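Local coordinates for conserved protein (Methanothermobacter thermautotrophicus, PDB 2WNY) that is of unknown function but, as a DUF54-family protein linked to the archaeal exosome superoperon, probably binds RNA, at residues Met16-Gly19 / Thr20-Glu23; Arg66-Met69 / Glu70-Glu74; Arg96-Lys99 / Gln100-Leu103. The protein carries 1 engineered substitution. All blocks are in the same frame, centred on the assembly; numbering follows the deposited sequence.

How the contacts relate
Contacts 1 and 3 touch, and both sit at strand ends of the same antiparallel sheet; contact 2 lies on the other side of the chain's centre from contact 1, inside helix 62-76. Contact 1 is a surface turn leaving strand 8-17, and contact 3, partly buried, is the passage from strand 92-98 into helix 99-103. In both, a carboxylate oxygen accepts from the backbone, one N-H in contact 1 and two, one of them weakly, in contact 3. The amino group of Lys99 joins them, making a salt bridge to Glu21 and a hydrogen bond to Met16 O. Contact 2, also partly buried, relies instead on aromatic rings and a thioether turned inward, with charged residues kept outside.

Contact 1. Residues Met16-Gly19 / Thr20-Glu23; sequences MVYG and TEDE
A type I beta turn running from Tyr18 to Glu21 carries the chain out of strand 8-17 toward helix 23-30, and Glu21 ties it together twice. Its backbone N donates to Tyr18 O at 3.0 Å, the bond that closes the turn; the donor stands above the carbonyl plane, not on a lone pair. Its side chain then folds back along Tyr18. Glu21 CG is anti to the carbonyl carbon (chi1 -68°) and the chain beyond it is extended, which brings OE1 back to Tyr18 N at 2.7 Å. This bond is almost straight, with an N-H...O angle of 178°, and uses the anti lone pair of OE1. The same oxygen lies at the edge of the Tyr18 ring, near its plane, 3.5 Å from CD2. A glutamate suits the place because its length lets one carboxylate oxygen hold a backbone N-H while OE2 forms a salt bridge with Lys99. Gly19 and Thr20 fill the two middle positions of the turn.

Beside these polar bonds, Val17 supplies the apolar part: its CG1 meets Glu21 CB at 3.9 Å, and CG2 packs on Glu23 CG. The branched Val17 fits a strand residue that also presses on Leu55 and Val26. At the far end of the Tyr18 ring, OH is hydrogen-bonded to Tyr47 N. A water lies within hydrogen-bonding distance of Tyr18 O (2.9 Å) and Glu21 O, though it may not donate to both at once. Asp22 stands at the N-cap of the coming helix. The whole is a strand-to-helix connection made by a beta turn whose fourth residue reinforces it with a side-chain-to-backbone hydrogen bond.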
# COMPACT_ATOMS: atom_id res chain seq x y z
N MET A 16 -9.41 7.07 -1.33
CA MET A 16 -10.63 7.83 -1.25
C MET A 16 -10.97 8.43 -2.59
O MET A 16 -10.08 8.73 -3.40
CB MET A 16 -10.50 8.93 -0.19
CG MET A 16 -9.32 8.68 0.72
SD MET A 16 -9.63 9.02 2.43
CE MET A 16 -9.95 7.34 2.97
N VAL A 17 -12.27 8.59 -2.81
CA VAL A 17 -12.75 9.26 -4.01
C VAL A 17 -13.57 10.46 -3.53
O VAL A 17 -14.65 10.29 -2.93
CB VAL A 17 -13.66 8.37 -4.87
CG1 VAL A 17 -14.04 9.10 -6.17
CG2 VAL A 17 -12.97 7.03 -5.20
N TYR A 18 -13.06 11.65 -3.82
CA TYR A 18 -13.76 12.88 -3.47
C TYR A 18 -14.78 13.23 -4.56
O TYR A 18 -14.82 12.60 -5.63
CB TYR A 18 -12.76 14.01 -3.18
CG TYR A 18 -12.06 13.80 -1.86
CD1 TYR A 18 -12.56 14.37 -0.68
CD2 TYR A 18 -10.94 12.98 -1.76
CE1 TYR A 18 -11.95 14.15 0.54
CE2 TYR A 18 -10.32 12.74 -0.53
CZ TYR A 18 -10.83 13.32 0.60
OH TYR A 18 -10.24 13.08 1.81
N GLY A 19 -15.63 14.20 -4.26
CA GLY A 19 -16.76 14.53 -5.14
C GLY A 19 -16.32 14.92 -6.54
O GLY A 19 -16.97 14.55 -7.50
N THR A 20 -15.22 15.67 -6.69
CA THR A 20 -14.78 16.07 -8.02
C THR A 20 -13.99 14.99 -8.75
O THR A 20 -13.66 15.16 -9.91
CB THR A 20 -13.88 17.30 -7.99
OG1 THR A 20 -12.70 17.01 -7.22
CG2 THR A 20 -14.66 18.49 -7.41
N GLU A 21 -13.67 13.90 -8.06
CA GLU A 21 -12.86 12.85 -8.69
C GLU A 21 -13.62 11.87 -9.56
O GLU A 21 -14.80 11.59 -9.33
CB GLU A 21 -12.04 12.11 -7.66
CG GLU A 21 -10.96 12.99 -7.03
CD GLU A 21 -10.12 12.18 -6.09
OE1 GLU A 21 -10.65 11.77 -5.03
OE2 GLU A 21 -8.94 11.92 -6.43
N ASP A 22 -12.92 11.36 -10.58
CA ASP A 22 -13.45 10.35 -11.46
C ASP A 22 -13.09 9.02 -10.82
O ASP A 22 -11.93 8.69 -10.75
CB ASP A 22 -12.77 10.47 -12.83
CG ASP A 22 -13.38 9.54 -13.89
OD1 ASP A 22 -13.54 8.34 -13.64
OD2 ASP A 22 -13.69 10.04 -14.98
N GLU A 23 -14.07 8.26 -10.31
CA GLU A 23 -13.71 6.97 -9.67
C GLU A 23 -12.86 6.04 -10.58
O GLU A 23 -11.99 5.33 -10.09
CB GLU A 23 -14.96 6.22 -9.15
CG GLU A 23 -14.60 4.97 -8.31
CD GLU A 23 -15.80 4.11 -7.97
OE1 GLU A 23 -16.56 4.51 -7.09
OE2 GLU A 23 -15.99 3.05 -8.60
O HOH W 1 -16.88 11.13 -7.08

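Contact 2. Residues Arg66-Met69 / Glu70-Glu74; sequences REFM and EKFTE
Two successive turns of the amphipathic helix 62-76 meet here, with Phe68, Met69 and Phe72 forming part of its apolar face. Phe68 and Phe72 are four residues apart and both have CG anti to the backbone N (chi1 175° and 174°), which sends the two rings off the helix in similar fashion. Their planes are 27° apart but displaced along each other, with centroids separated by 5.9 Å, so there is little overlap. The touching is done by Phe68 CE2, which approaches Phe72 CB at 3.8 Å and also meets CD1 of that ring.

Met69 comes to Phe72 along its flank. Bends at chi2 and chi3 curl its chain, placing CE 3.9 Å from Phe72 CD2 and SD 4.9 Å from the ring centroid, an oblique Met-aromatic contact. The flexible thioether suits this place, since it can follow the outline of a rigid ring.

The backbone bond from Phe72 N to Phe68 O, 2.7 Å, links the same two residues whose rings meet. Met69 O has two donors: Thr73 N at 2.8 Å and Thr73 OG1 at 2.7 Å, reaching it from opposite faces of its plane. Thr73 thereby satisfies its hydroxyl within the helix, as threonine often does. On the outer side Glu70 CG lies 3.5 Å from Arg66 O, and these charged residues are exposed.

The apolar face rests on the sheet, Phe68 touching Ile8 and Ile11 of strand 8-17 and Leu118 and Ile120 of strand 115-122, while Phe72 extends the packing to Ile136 of helix 129-139.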
# COMPACT_ATOMS: atom_id res chain seq x y z
N ARG A 66 2.89 -11.46 -5.25
CA ARG A 66 4.23 -11.65 -5.76
C ARG A 66 4.58 -10.56 -6.75
O ARG A 66 5.71 -10.05 -6.74
CB ARG A 66 4.42 -13.07 -6.31
CG ARG A 66 4.41 -14.12 -5.18
CD ARG A 66 4.68 -15.53 -5.71
NE ARG A 66 6.10 -15.80 -5.88
CZ ARG A 66 6.67 -16.10 -7.05
NH1 ARG A 66 5.94 -16.18 -8.16
NH2 ARG A 66 7.97 -16.34 -7.10
N GLU A 67 3.64 -10.20 -7.62
CA GLU A 67 3.83 -9.09 -8.55
C GLU A 67 4.07 -7.77 -7.81
O GLU A 67 4.89 -6.92 -8.23
CB GLU A 67 2.60 -8.93 -9.47
CG GLU A 67 2.73 -7.74 -10.43
CD GLU A 67 1.79 -7.80 -11.63
OE1 GLU A 67 1.06 -8.80 -11.79
OE2 GLU A 67 1.79 -6.84 -12.42
N PHE A 68 3.35 -7.57 -6.72
CA PHE A 68 3.55 -6.39 -5.90
C PHE A 68 4.98 -6.35 -5.33
O PHE A 68 5.65 -5.31 -5.38
CB PHE A 68 2.55 -6.37 -4.77
CG PHE A 68 2.78 -5.23 -3.80
CD1 PHE A 68 2.18 -3.99 -4.02
CD2 PHE A 68 3.64 -5.39 -2.72
CE1 PHE A 68 2.40 -2.92 -3.13
CE2 PHE A 68 3.87 -4.33 -1.81
CZ PHE A 68 3.26 -3.10 -2.03
N MET A 69 5.44 -7.47 -4.78
CA MET A 69 6.77 -7.53 -4.19
C MET A 69 7.86 -7.29 -5.24
O MET A 69 8.88 -6.65 -4.95
CB MET A 69 7.02 -8.86 -3.46
CG MET A 69 6.34 -8.97 -2.08
SD MET A 69 6.64 -7.55 -0.97
CE MET A 69 8.45 -7.75 -0.79
N GLU A 70 7.63 -7.77 -6.45
CA GLU A 70 8.53 -7.51 -7.57
C GLU A 70 8.69 -5.99 -7.79
O GLU A 70 9.79 -5.48 -7.87
CB GLU A 70 7.98 -8.13 -8.85
CG GLU A 70 8.30 -9.58 -9.07
CD GLU A 70 8.26 -9.92 -10.56
OE1 GLU A 70 7.31 -9.49 -11.25
OE2 GLU A 70 9.20 -10.60 -11.04
N LYS A 71 7.57 -5.28 -7.88
CA LYS A 71 7.60 -3.83 -8.12
C LYS A 71 8.09 -3.09 -6.87
O LYS A 71 8.90 -2.15 -6.96
CB LYS A 71 6.21 -3.34 -8.53
CG LYS A 71 6.04 -1.83 -8.60
CD LYS A 71 6.73 -1.23 -9.81
CE LYS A 71 6.23 0.19 -10.06
NZ LYS A 71 6.49 0.57 -11.47
N PHE A 72 7.62 -3.52 -5.70
CA PHE A 72 8.06 -2.95 -4.43
C PHE A 72 9.59 -3.02 -4.31
O PHE A 72 10.25 -2.03 -3.93
CB PHE A 72 7.36 -3.68 -3.27
CG PHE A 72 7.84 -3.27 -1.90
CD1 PHE A 72 7.17 -2.30 -1.17
CD2 PHE A 72 8.94 -3.90 -1.32
CE1 PHE A 72 7.61 -1.93 0.11
CE2 PHE A 72 9.38 -3.54 -0.04
CZ PHE A 72 8.71 -2.56 0.67
N THR A 73 10.15 -4.18 -4.65
CA THR A 73 11.61 -4.37 -4.64
C THR A 73 12.36 -3.43 -5.61
O THR A 73 13.40 -2.88 -5.24
CB THR A 73 12.00 -5.86 -4.90
OG1 THR A 73 11.34 -6.69 -3.95
CG2 THR A 73 13.51 -6.07 -4.77
N GLU A 74 11.85 -3.26 -6.82
CA GLU A 74 12.49 -2.35 -7.80
C GLU A 74 12.46 -0.91 -7.27
O GLU A 74 13.46 -0.20 -7.30
CB GLU A 74 11.79 -2.39 -9.16
CG GLU A 74 11.70 -3.76 -9.81
CD GLU A 74 10.66 -3.82 -10.93
OE1 GLU A 74 9.90 -2.84 -11.12
OE2 GLU A 74 10.62 -4.85 -11.63

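Contact 3. Residues Arg96-Lys99 / Gln100-Leu103; sequences RLDK and QKAL
Gln100 N is the first amide of the 100-103 segment to meet the carboxylate of Asp98, donating to OD2 at 2.8 Å; its N-H...O angle of 123° makes this a weak bond. Gln100 CB also rests against the same oxygen, at 3.3 Å. Farther out, its chain bends at chi2 and brings NE2 alongside Lys99 CE. A long polar residue suits this exposed position on the first turn.

Lys101 N gives OD2 the stronger of its two bonds, 2.9 Å long and nearly straight at 171°, using the anti lone pair. The carboxylate gets there because Asp98 CG stands anti to the backbone N (chi1 -171°), which swings OD2 forward over the start of the helix. Asp98 is thus the N-cap of helix 99-103, directly where strand 92-98 ends, and its negative charge would be favoured by the positive end of the helix dipole. With an alanine here, the amide of Lys101 would probably lose its capping partner, and the first turn of the helix would be likely to fray. The methylenes of Lys101 cover the cap from the side, CG lying 3.9 Å from Asp98 CG.

Ala102 takes up the backbone pattern, its N bonding to Asp98 O at 2.9 Å. Its methyl group points back toward the start of the helix, 3.4 Å from that carbonyl oxygen, and a small residue suits a site packed against Ile116 of strand 115-122 and Ala29 of helix 23-30.

Leu103 N bonds in turn to Lys99 O at 3.1 Å, and its side chain packs on Glu28 and Ala29. Lys99 itself sends NZ away from this turn to salt bridges with Asp114 and Glu21.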
# COMPACT_ATOMS: atom_id res chain seq x y z
N ARG A 96 2.20 4.79 2.47
CA ARG A 96 1.28 5.67 1.76
C ARG A 96 1.95 6.17 0.49
O ARG A 96 3.09 6.65 0.53
CB ARG A 96 0.92 6.87 2.62
CG ARG A 96 0.39 6.56 3.98
CD ARG A 96 -0.05 7.82 4.69
NE ARG A 96 -0.45 7.51 6.06
CZ ARG A 96 -1.11 8.34 6.86
NH1 ARG A 96 -1.45 9.55 6.44
NH2 ARG A 96 -1.43 7.95 8.08
N LEU A 97 1.23 6.09 -0.62
CA LEU A 97 1.77 6.52 -1.91
C LEU A 97 0.88 7.60 -2.49
O LEU A 97 -0.37 7.55 -2.34
CB LEU A 97 1.86 5.32 -2.87
CG LEU A 97 2.78 4.14 -2.49
CD1 LEU A 97 2.49 2.91 -3.36
CD2 LEU A 97 4.27 4.50 -2.58
N ASP A 98 1.51 8.59 -3.11
CA ASP A 98 0.80 9.70 -3.72
C ASP A 98 -0.17 9.19 -4.78
O ASP A 98 0.21 8.43 -5.66
CB ASP A 98 1.77 10.72 -4.34
CG ASP A 98 1.05 11.99 -4.78
OD1 ASP A 98 1.03 12.95 -3.99
OD2 ASP A 98 0.46 12.01 -5.87
N LYS A 99 -1.43 9.58 -4.65
CA LYS A 99 -2.44 9.11 -5.58
C LYS A 99 -2.26 9.66 -6.99
O LYS A 99 -2.50 8.96 -7.96
CB LYS A 99 -3.83 9.46 -5.03
CG LYS A 99 -4.96 8.90 -5.89
CD LYS A 99 -6.29 8.91 -5.12
CE LYS A 99 -6.76 10.31 -4.97
NZ LYS A 99 -8.04 10.47 -4.16
N GLN A 100 -1.82 10.90 -7.13
CA GLN A 100 -1.70 11.51 -8.44
C GLN A 100 -0.52 10.92 -9.17
O GLN A 100 -0.58 10.64 -10.38
CB GLN A 100 -1.56 13.03 -8.32
CG GLN A 100 -2.76 13.74 -7.67
CD GLN A 100 -4.10 13.37 -8.26
OE1 GLN A 100 -4.27 13.24 -9.47
NE2 GLN A 100 -5.07 13.18 -7.39
N LYS A 101 0.57 10.75 -8.43
CA LYS A 101 1.72 10.04 -8.93
C LYS A 101 1.39 8.60 -9.33
O LYS A 101 1.79 8.16 -10.41
CB LYS A 101 2.88 10.09 -7.93
CG LYS A 101 3.46 11.49 -7.76
CD LYS A 101 4.03 12.09 -9.06
CE LYS A 101 5.50 11.73 -9.27
NZ LYS A 101 6.09 12.43 -10.46
N ALA A 102 0.65 7.88 -8.49
CA ALA A 102 0.19 6.53 -8.87
C ALA A 102 -0.57 6.53 -10.20
O ALA A 102 -0.40 5.63 -11.01
CB ALA A 102 -0.68 5.92 -7.74
N LEU A 103 -1.40 7.54 -10.44
CA LEU A 103 -2.14 7.57 -11.69
C LEU A 103 -1.16 7.69 -12.87
O LEU A 103 -1.41 7.14 -13.96
CB LEU A 103 -3.15 8.72 -11.71
CG LEU A 103 -3.90 8.92 -13.02
CD1 LEU A 103 -4.80 7.73 -13.30
CD2 LEU A 103 -4.72 10.20 -12.94